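Local coordinates for protein putative isomerase (Sinorhizobium meliloti, PDB 2PPG) that is a putative isomerase of the enolase superfamily, with an enolase-type N-terminal domain and a C-terminal TIM-barrel domain, at residues D195-E200 with V228-A233; E243-T248 with A255-S260; K170-A175 with M201-E206; E269-V274 with R284-V289. All coordinates share one frame; numbering follows the deposited sequence.

Contact 1 of 4, residues D195-E200 with V228-A233; sequences DGVAKE and VALIKA
Val197 (chi1 -63°) holds its CG1 methyl opposite the carbonyl carbon and swings CG2 between the backbone N and that carbonyl, while Leu230 (chi1 -68°) leans its CG to the side of its own backbone N. These settings bring two methyls together: Val197 CG2 lies 4.0 Å from Leu230 CD2, and the two side chains cross at about a right angle, each presenting a single branch. A second, shallower touch pairs two alanines, with Ala198 CB 4.3 Å from Ala233 CB. Here the backbones run closest, Ala198 CA being 5.8 Å from Ala233 CA, a spacing that short alanine side chains permit. No hydrogen bond crosses the interface, and only about 130 Å² is buried in all, so the evidence is of light apolar contact near the surface. Gly196 is the N-cap of helix 197-208, and its O accepts Lys199 N at 3.0 Å in the opening turn. Helix 197-208 follows barrel strand 185-189, and helix 224-234 follows the adjacent parallel strand 213-217; the contact joins these neighbouring helices of the TIM barrel's outer layer, with Val197 also resting on Phe188 of strand 185-189 and Leu230 on His222 in the loop before helix 224-234.

Contact 2 of 4, residues E243-T248 with A255-S260; sequences EAPVRT and ARVAAS
Pro245 and Val257 mark the closest backbone approach, with 8.1 Å between Pro245 CA and Val257 CA, a gap wide enough that side chains alone bridge it. The two segments belong to one beta-alpha unit of the TIM barrel: the chain leaves strand 241-243, runs through the loop containing residues 244-248, and returns as helix 251-260. Val257 does the work on the helix side by using both branches. Its CG1, anti to the backbone N (chi1 178°), is directed to the proline ring, and Pro245 CG lies 4.5 Å from Val257 CG1, a loose contact. The other branch, CG2, meets Val246, whose side chain comes from the loop so that the two valines point at each other tip to tip. Only 88 Å² is buried between the segments and no hydrogen bond links them, yet all three touching residues are buried; Leu254 also packs on Pro245 and Val246, while Ile265 of strand 264-267 and Ala224 of helix 224-234 pack on Val257. At the end of strand 241-243, Glu243 forms a salt bridge with Lys187 and lies close to the carboxylate of Asp217, at the end of the adjacent strand 213-217. Acidic groups at the C-terminal ends of successive barrel strands are consistent with the metal-binding site of enolase-superfamily relatives. The closest touch across the segments remains wholly apolar, with Val246 CG1 set 4.0 Å from Val257 CG2.

Contact 3 of 4, residues K170-A175 with M201-E206; sequences KRAELA and MEILRE
Leu204 lays its CD2 methyl against the backbone of Ala172, where it is 3.7 Å from Ala172 CA and 4.1 Å from Ala172 CB. The same methyl is 4.5 Å from Ala175 CB, so it is shared by two alanines one helical turn apart. Ile203 adds a flanking touch, its CG2 lying 4.3 Å from Ala172 CB. Leu204 reaches this place with CG anti to the carbonyl carbon (chi1 -65°) and an extended second torsion; the side chain leaves the backbone across the interface rather than straight at helix 168-180, and CD2 completes the reach. The small alanine side chains allow Ala172 CA and Leu204 CA to come within 5.4 Å, although the local axes stay 9.4 Å apart at a crossing angle of -37°. Farther out, Glu173 forms a salt bridge with Arg207 and so also joins the two helices. On helix 197-208, Arg205 donates hydrogen bonds to the carbonyl oxygens of His237, Gly238, Val212 and Gly209, which ties it to the loops beyond. Helices 168-180 and 197-208 flank strand 185-189 in sequence as alpha-beta-alpha neighbours on the outside of the TIM barrel, and Leu204 also packs on Phe188 of that strand and Ile214 of strand 213-217.

Contact 4 of 4, residues E269-V274 with R284-V289; sequences EEWRTV and RALAIV
Trp271 points its six-membered ring at two aliphatic side chains that meet it in different ways. Leu286 comes from the opposite direction and touches the ring's edge near its plane, with Leu286 CD1 4.0 Å from Trp271 CH2. Val289 crosses the tryptophan side chain at about a right angle and meets the ring obliquely: Val289 CG1 is 3.5 Å from Trp271 CZ3 and 4.0 Å from Trp271 CH2. The far end of the indole therefore has one methyl near its plane and another at a slant. Trp271 attains this position with CG on the side of its backbone N (chi1 -59°). Leu286 instead holds CG between the backbone N and the carbonyl carbon (chi1 69°). All three residues are buried, and no hydrogen bond crosses between the segments. The indole is further packed by Asp276, Met277 and Arg280 of helix 274-282. The backbone N atoms of Arg272 and Thr273, next in the chain after Trp271, both donate to Asp276 OD2, and Thr273 is the N-cap of that helix. At the helix's other end, Arg284 with its positive phi closes a Schellman motif before the chain turns to strand 288-289. The tryptophan thus comes from the loop after strand 264-267 and packs on Leu286 just before strand 288-289 and on Val289 within it, while helix 274-282 connects the two strands; this belongs to one beta-alpha-beta crossover of the TIM barrel.

How the contacts relate
All four contacts belong to the C-terminal barrel. Contacts 1 and 3 share helix 197-208, and a salt bridge joins them, Glu200 OE2 to Arg171 NE; its modelled 2.5 Å is unusually short and the exact value doubtful. Contact 1 meets contact 2 through Ile231 CD1 and Val257 CG1, 3.7 Å apart, and through a probable hydrogen bond from Lys232 NZ to Ser260 O. Contact 2 passes to contact 4, centres 11 Å apart, by a probable hydrogen bond of 2.6 Å between Thr248 OG1 and Glu270 OE2. Like charges also come close there, Glu243 OE2 lying 2.7 Å from Glu269 OE1, probably at the barrel's active-site end. Contacts 3 and 4 do not touch: their centres are 28 Å apart.

Contact 1 of 4, residues D195-E200 with V228-A233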
# COMPACT_ATOMS: atom_id res chain seq x y z
N ASP A 195 -22.16 -29.54 21.11
CA ASP A 195 -23.26 -29.26 20.18
C ASP A 195 -22.92 -28.18 19.15
O ASP A 195 -23.78 -27.77 18.37
CB ASP A 195 -24.53 -28.86 20.95
CG ASP A 195 -24.93 -29.88 22.02
OD1 ASP A 195 -26.08 -29.79 22.51
OD2 ASP A 195 -24.11 -30.75 22.38
N GLY A 196 -21.66 -27.72 19.16
CA GLY A 196 -21.23 -26.61 18.31
C GLY A 196 -21.37 -25.27 19.02
O GLY A 196 -22.40 -24.99 19.64
N VAL A 197 -20.34 -24.43 18.91
CA VAL A 197 -20.29 -23.13 19.62
C VAL A 197 -21.55 -22.26 19.54
O VAL A 197 -21.87 -21.55 20.50
CB VAL A 197 -19.04 -22.27 19.21
CG1 VAL A 197 -17.74 -22.97 19.61
CG2 VAL A 197 -19.06 -21.92 17.73
N ALA A 198 -22.27 -22.31 18.42
CA ALA A 198 -23.49 -21.51 18.26
C ALA A 198 -24.53 -21.85 19.32
O ALA A 198 -25.13 -20.96 19.94
CB ALA A 198 -24.08 -21.68 16.86
N LYS A 199 -24.73 -23.15 19.54
CA LYS A 199 -25.72 -23.61 20.50
C LYS A 199 -25.23 -23.32 21.91
O LYS A 199 -26.04 -23.15 22.83
CB LYS A 199 -25.99 -25.11 20.34
CG LYS A 199 -26.78 -25.50 19.08
CD LYS A 199 -27.03 -27.01 19.05
CE LYS A 199 -27.01 -27.60 17.62
NZ LYS A 199 -28.35 -27.58 16.98
N GLU A 200 -23.91 -23.25 22.06
CA GLU A 200 -23.28 -22.97 23.35
C GLU A 200 -23.53 -21.52 23.80
O GLU A 200 -23.82 -21.26 24.98
CB GLU A 200 -21.78 -23.26 23.27
CG GLU A 200 -21.12 -23.59 24.60
CD GLU A 200 -21.28 -25.05 25.00
OE1 GLU A 200 -21.74 -25.86 24.15
OE2 GLU A 200 -20.93 -25.39 26.15
N VAL A 228 -14.48 -16.91 10.60
CA VAL A 228 -15.50 -15.90 10.32
C VAL A 228 -16.92 -16.48 10.41
O VAL A 228 -17.79 -15.89 11.06
CB VAL A 228 -15.28 -15.20 8.97
CG1 VAL A 228 -16.51 -14.39 8.57
CG2 VAL A 228 -14.07 -14.31 9.06
N ALA A 229 -17.16 -17.63 9.78
CA ALA A 229 -18.47 -18.27 9.84
C ALA A 229 -18.92 -18.52 11.29
O ALA A 229 -20.06 -18.22 11.67
CB ALA A 229 -18.49 -19.58 9.03
N LEU A 230 -18.01 -19.08 12.09
CA LEU A 230 -18.26 -19.42 13.48
C LEU A 230 -18.58 -18.20 14.33
O LEU A 230 -19.58 -18.18 15.03
CB LEU A 230 -17.06 -20.19 14.06
CG LEU A 230 -16.88 -21.59 13.45
CD1 LEU A 230 -15.47 -22.16 13.72
CD2 LEU A 230 -17.98 -22.56 13.92
N ILE A 231 -17.73 -17.19 14.27
CA ILE A 231 -17.98 -15.93 14.95
C ILE A 231 -19.35 -15.36 14.60
O ILE A 231 -20.16 -15.09 15.48
CB ILE A 231 -16.89 -14.90 14.65
CG1 ILE A 231 -15.56 -15.38 15.21
CG2 ILE A 231 -17.27 -13.54 15.23
CD1 ILE A 231 -14.36 -14.64 14.65
N LYS A 232 -19.62 -15.21 13.30
CA LYS A 232 -20.87 -14.63 12.82
C LYS A 232 -22.08 -15.44 13.27
O LYS A 232 -23.19 -14.91 13.33
CB LYS A 232 -20.87 -14.50 11.30
CG LYS A 232 -20.09 -13.30 10.77
CD LYS A 232 -20.57 -12.88 9.39
CE LYS A 232 -19.76 -11.73 8.81
NZ LYS A 232 -19.76 -10.51 9.66
N ALA A 233 -21.87 -16.71 13.59
CA ALA A 233 -22.95 -17.57 14.05
C ALA A 233 -23.26 -17.28 15.52
O ALA A 233 -24.39 -17.47 15.97
CB ALA A 233 -22.59 -19.03 13.86

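Contact 2 of 4, residues E243-T248 with A255-S260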
# COMPACT_ATOMS: atom_id res chain seq x y z
N GLU A 243 -11.10 -15.41 20.81
CA GLU A 243 -9.70 -15.68 21.15
C GLU A 243 -9.13 -16.77 20.25
O GLU A 243 -9.83 -17.72 19.90
CB GLU A 243 -9.60 -16.08 22.63
CG GLU A 243 -8.31 -16.82 23.02
CD GLU A 243 -8.18 -17.04 24.52
OE1 GLU A 243 -8.91 -16.37 25.28
OE2 GLU A 243 -7.35 -17.88 24.93
N ALA A 244 -7.86 -16.63 19.89
CA ALA A 244 -7.15 -17.60 19.04
C ALA A 244 -8.00 -18.20 17.91
O ALA A 244 -8.17 -19.41 17.88
CB ALA A 244 -6.57 -18.70 19.90
N PRO A 245 -8.52 -17.38 16.98
CA PRO A 245 -9.43 -17.93 15.97
C PRO A 245 -8.72 -18.66 14.83
O PRO A 245 -9.32 -19.53 14.19
CB PRO A 245 -10.16 -16.69 15.44
CG PRO A 245 -9.18 -15.60 15.57
CD PRO A 245 -8.32 -15.93 16.78
N VAL A 246 -7.46 -18.32 14.56
CA VAL A 246 -6.68 -19.03 13.54
C VAL A 246 -5.31 -19.41 14.09
O VAL A 246 -5.02 -19.19 15.26
CB VAL A 246 -6.48 -18.20 12.26
CG1 VAL A 246 -7.84 -17.77 11.64
CG2 VAL A 246 -5.56 -17.00 12.53
N ARG A 247 -4.47 -19.99 13.23
CA ARG A 247 -3.16 -20.43 13.64
C ARG A 247 -2.31 -19.23 13.96
O ARG A 247 -2.47 -18.18 13.32
CB ARG A 247 -2.51 -21.24 12.52
CG ARG A 247 -2.07 -22.62 12.95
CD ARG A 247 -3.28 -23.49 13.19
NE ARG A 247 -2.97 -24.91 13.32
CZ ARG A 247 -2.59 -25.50 14.45
NH1 ARG A 247 -2.42 -24.80 15.56
NH2 ARG A 247 -2.35 -26.81 14.47
N THR A 248 -1.41 -19.37 14.94
CA THR A 248 -0.51 -18.29 15.35
C THR A 248 0.25 -17.76 14.14
O THR A 248 0.41 -16.54 14.00
CB THR A 248 0.55 -18.73 16.40
OG1 THR A 248 -0.08 -19.40 17.51
CG2 THR A 248 1.30 -17.51 16.93
N ALA A 255 -5.68 -11.16 10.30
CA ALA A 255 -5.98 -9.82 9.81
C ALA A 255 -7.34 -9.77 9.10
O ALA A 255 -8.13 -8.85 9.32
CB ALA A 255 -4.88 -9.32 8.90
N ARG A 256 -7.61 -10.79 8.28
CA ARG A 256 -8.84 -10.87 7.52
C ARG A 256 -10.07 -11.13 8.40
O ARG A 256 -11.13 -10.57 8.15
CB ARG A 256 -8.73 -11.94 6.43
CG ARG A 256 -10.08 -12.51 6.00
CD ARG A 256 -10.74 -11.70 4.87
NE ARG A 256 -10.52 -12.34 3.57
CZ ARG A 256 -9.90 -11.77 2.55
NH1 ARG A 256 -9.74 -12.44 1.42
NH2 ARG A 256 -9.44 -10.53 2.64
N VAL A 257 -9.90 -11.99 9.41
CA VAL A 257 -10.94 -12.23 10.41
C VAL A 257 -11.24 -10.93 11.17
O VAL A 257 -12.41 -10.52 11.28
CB VAL A 257 -10.52 -13.32 11.44
CG1 VAL A 257 -11.59 -13.49 12.46
CG2 VAL A 257 -10.27 -14.65 10.77
N ALA A 258 -10.20 -10.26 11.66
CA ALA A 258 -10.36 -8.98 12.36
C ALA A 258 -11.16 -7.98 11.52
O ALA A 258 -12.05 -7.30 12.04
CB ALA A 258 -9.01 -8.40 12.74
N ALA A 259 -10.84 -7.91 10.23
CA ALA A 259 -11.51 -7.00 9.31
C ALA A 259 -12.93 -7.43 8.94
O ALA A 259 -13.74 -6.59 8.57
CB ALA A 259 -10.67 -6.80 8.04
N SER A 260 -13.23 -8.72 9.05
CA SER A 260 -14.50 -9.23 8.54
C SER A 260 -15.64 -9.30 9.57
O SER A 260 -16.77 -9.59 9.21
CB SER A 260 -14.31 -10.61 7.92
OG SER A 260 -13.29 -10.59 6.94

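Contact 3 of 4, residues K170-A175 with M201-E206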
# COMPACT_ATOMS: atom_id res chain seq x y z
N LYS A 170 -25.37 -28.47 31.84
CA LYS A 170 -24.55 -28.57 33.04
C LYS A 170 -23.48 -27.46 33.09
O LYS A 170 -23.17 -26.94 34.17
CB LYS A 170 -23.93 -29.97 33.19
CG LYS A 170 -24.87 -30.97 33.90
CD LYS A 170 -24.13 -32.16 34.58
CE LYS A 170 -24.36 -33.51 33.87
NZ LYS A 170 -23.17 -34.01 33.11
N ARG A 171 -22.95 -27.08 31.92
CA ARG A 171 -21.96 -26.01 31.86
C ARG A 171 -22.60 -24.64 32.12
O ARG A 171 -22.02 -23.78 32.83
CB ARG A 171 -21.22 -26.02 30.53
CG ARG A 171 -20.36 -27.26 30.31
CD ARG A 171 -19.47 -27.10 29.10
NE ARG A 171 -20.20 -27.15 27.85
CZ ARG A 171 -20.43 -28.26 27.16
NH1 ARG A 171 -19.99 -29.43 27.62
NH2 ARG A 171 -21.10 -28.21 26.01
N ALA A 172 -23.79 -24.43 31.56
CA ALA A 172 -24.55 -23.21 31.79
C ALA A 172 -24.83 -23.05 33.26
O ALA A 172 -24.72 -21.95 33.81
CB ALA A 172 -25.85 -23.24 31.01
N GLU A 173 -25.18 -24.16 33.91
CA GLU A 173 -25.45 -24.13 35.34
C GLU A 173 -24.21 -23.75 36.13
O GLU A 173 -24.31 -23.00 37.10
CB GLU A 173 -26.03 -25.46 35.83
CG GLU A 173 -27.54 -25.50 35.78
CD GLU A 173 -28.18 -24.30 36.48
OE1 GLU A 173 -27.87 -24.07 37.67
OE2 GLU A 173 -29.01 -23.60 35.84
N LEU A 174 -23.06 -24.25 35.70
CA LEU A 174 -21.81 -23.89 36.35
C LEU A 174 -21.60 -22.39 36.22
O LEU A 174 -21.34 -21.72 37.21
CB LEU A 174 -20.62 -24.67 35.78
CG LEU A 174 -19.35 -24.55 36.64
CD1 LEU A 174 -19.67 -24.63 38.13
CD2 LEU A 174 -18.31 -25.60 36.26
N ALA A 175 -21.75 -21.87 35.01
CA ALA A 175 -21.67 -20.42 34.81
C ALA A 175 -22.53 -19.72 35.85
O ALA A 175 -22.04 -18.84 36.57
CB ALA A 175 -22.12 -20.04 33.41
N MSE A 201 -23.40 -20.57 22.85
CA MSE A 201 -23.70 -19.16 23.10
C MSE A 201 -25.18 -18.97 23.42
O MSE A 201 -25.54 -18.35 24.41
CB MSE A 201 -23.34 -18.30 21.89
CG MSE A 201 -21.87 -17.95 21.80
SE MSE A 201 -21.24 -16.63 23.11
CE MSE A 201 -22.52 -15.17 22.86
N GLU A 202 -26.02 -19.52 22.55
CA GLU A 202 -27.45 -19.56 22.76
C GLU A 202 -27.84 -19.87 24.22
O GLU A 202 -28.58 -19.10 24.84
CB GLU A 202 -28.06 -20.61 21.82
CG GLU A 202 -29.57 -20.59 21.72
CD GLU A 202 -30.06 -21.43 20.56
OE1 GLU A 202 -30.69 -20.86 19.63
OE2 GLU A 202 -29.78 -22.66 20.55
N ILE A 203 -27.33 -20.98 24.75
CA ILE A 203 -27.75 -21.44 26.07
C ILE A 203 -27.14 -20.59 27.18
O ILE A 203 -27.85 -20.19 28.10
CB ILE A 203 -27.51 -22.96 26.30
CG1 ILE A 203 -28.53 -23.49 27.30
CG2 ILE A 203 -26.09 -23.27 26.76
CD1 ILE A 203 -28.69 -24.99 27.31
N LEU A 204 -25.85 -20.27 27.06
CA LEU A 204 -25.19 -19.39 28.02
C LEU A 204 -25.88 -18.02 28.09
O LEU A 204 -26.19 -17.53 29.17
CB LEU A 204 -23.69 -19.25 27.71
CG LEU A 204 -22.77 -20.48 27.82
CD1 LEU A 204 -21.33 -20.09 27.50
CD2 LEU A 204 -22.81 -21.20 29.16
N ARG A 205 -26.16 -17.42 26.93
CA ARG A 205 -26.96 -16.20 26.88
C ARG A 205 -28.35 -16.38 27.51
O ARG A 205 -28.86 -15.48 28.19
CB ARG A 205 -27.10 -15.70 25.44
CG ARG A 205 -27.79 -14.32 25.29
CD ARG A 205 -27.12 -13.23 26.14
NE ARG A 205 -25.75 -12.95 25.73
CZ ARG A 205 -24.90 -12.16 26.38
NH1 ARG A 205 -25.27 -11.56 27.51
NH2 ARG A 205 -23.67 -11.96 25.91
N GLU A 206 -28.95 -17.54 27.30
CA GLU A 206 -30.27 -17.80 27.85
C GLU A 206 -30.16 -17.90 29.36
O GLU A 206 -30.88 -17.22 30.08
CB GLU A 206 -30.89 -19.08 27.27
CG GLU A 206 -32.32 -19.35 27.74
CD GLU A 206 -33.30 -18.24 27.33
OE1 GLU A 206 -32.86 -17.26 26.69
OE2 GLU A 206 -34.51 -18.35 27.65

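Contact 4 of 4, residues E269-V274 with R284-V289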
# COMPACT_ATOMS: atom_id res chain seq x y z
N GLU A 269 -1.32 -15.23 24.04
CA GLU A 269 -0.86 -16.12 25.10
C GLU A 269 0.40 -16.94 24.78
O GLU A 269 1.16 -17.27 25.67
CB GLU A 269 -2.00 -17.02 25.57
CG GLU A 269 -2.36 -18.14 24.60
CD GLU A 269 -3.60 -18.88 25.03
OE1 GLU A 269 -4.72 -18.42 24.70
OE2 GLU A 269 -3.45 -19.93 25.70
N GLU A 270 0.61 -17.27 23.51
CA GLU A 270 1.73 -18.11 23.10
C GLU A 270 2.96 -17.35 22.65
O GLU A 270 3.97 -17.96 22.28
CB GLU A 270 1.32 -19.06 21.98
CG GLU A 270 1.03 -18.39 20.65
CD GLU A 270 -0.42 -17.89 20.53
OE1 GLU A 270 -0.99 -17.42 21.53
OE2 GLU A 270 -0.97 -17.97 19.42
N TRP A 271 2.88 -16.02 22.64
CA TRP A 271 4.03 -15.21 22.26
C TRP A 271 5.03 -15.26 23.39
O TRP A 271 4.73 -15.78 24.46
CB TRP A 271 3.63 -13.75 22.02
CG TRP A 271 2.60 -13.55 20.95
CD1 TRP A 271 2.22 -14.43 19.98
CD2 TRP A 271 1.84 -12.35 20.73
NE1 TRP A 271 1.26 -13.85 19.18
CE2 TRP A 271 1.00 -12.58 19.62
CE3 TRP A 271 1.78 -11.11 21.38
CZ2 TRP A 271 0.11 -11.63 19.15
CZ3 TRP A 271 0.89 -10.17 20.91
CH2 TRP A 271 0.06 -10.43 19.81
N ARG A 272 6.22 -14.70 23.15
CA ARG A 272 7.28 -14.69 24.15
C ARG A 272 7.86 -13.31 24.38
O ARG A 272 8.27 -12.99 25.50
CB ARG A 272 8.39 -15.67 23.75
CG ARG A 272 7.94 -17.12 23.75
CD ARG A 272 7.51 -17.59 25.14
NE ARG A 272 7.56 -19.05 25.22
CZ ARG A 272 6.58 -19.86 24.84
NH1 ARG A 272 5.44 -19.36 24.36
NH2 ARG A 272 6.74 -21.17 24.92
N THR A 273 7.90 -12.49 23.33
CA THR A 273 8.41 -11.13 23.43
C THR A 273 7.51 -10.11 22.72
O THR A 273 6.63 -10.48 21.93
CB THR A 273 9.80 -10.99 22.80
OG1 THR A 273 9.69 -11.23 21.40
CG2 THR A 273 10.82 -11.96 23.43
N VAL A 274 7.78 -8.84 22.99
CA VAL A 274 7.12 -7.74 22.30
C VAL A 274 7.32 -7.84 20.78
O VAL A 274 6.52 -7.33 20.00
CB VAL A 274 7.60 -6.38 22.86
CG1 VAL A 274 9.13 -6.23 22.73
CG2 VAL A 274 6.86 -5.21 22.21
N ARG A 284 -3.15 -4.63 11.79
CA ARG A 284 -4.42 -4.31 12.47
C ARG A 284 -5.19 -5.58 12.84
O ARG A 284 -6.42 -5.66 12.66
CB ARG A 284 -5.29 -3.37 11.63
CG ARG A 284 -4.78 -1.92 11.55
N ALA A 285 -4.48 -6.56 13.38
CA ALA A 285 -5.04 -7.90 13.53
C ALA A 285 -5.70 -8.20 14.89
O ALA A 285 -6.39 -9.22 15.03
CB ALA A 285 -3.97 -8.95 13.19
N LEU A 286 -5.51 -7.33 15.89
CA LEU A 286 -6.09 -7.57 17.22
C LEU A 286 -6.62 -6.33 17.92
O LEU A 286 -5.99 -5.28 17.89
CB LEU A 286 -5.07 -8.24 18.15
CG LEU A 286 -3.88 -7.40 18.59
CD1 LEU A 286 -3.17 -8.01 19.78
CD2 LEU A 286 -2.92 -7.22 17.44
N ALA A 287 -7.77 -6.48 18.57
CA ALA A 287 -8.29 -5.50 19.52
C ALA A 287 -7.73 -5.70 20.94
O ALA A 287 -7.60 -4.73 21.70
CB ALA A 287 -9.79 -5.60 19.57
N ILE A 288 -7.42 -6.95 21.30
CA ILE A 288 -7.00 -7.30 22.66
C ILE A 288 -5.73 -8.17 22.68
O ILE A 288 -5.65 -9.13 21.92
CB ILE A 288 -8.11 -8.10 23.37
CG1 ILE A 288 -9.43 -7.31 23.37
CG2 ILE A 288 -7.69 -8.44 24.80
CD1 ILE A 288 -10.66 -8.13 23.74
N VAL A 289 -4.76 -7.85 23.54
CA VAL A 289 -3.60 -8.75 23.77
C VAL A 289 -3.77 -9.56 25.03
O VAL A 289 -4.16 -9.02 26.06
CB VAL A 289 -2.23 -8.05 23.98
CG1 VAL A 289 -1.34 -8.27 22.82
CG2 VAL A 289 -2.38 -6.59 24.32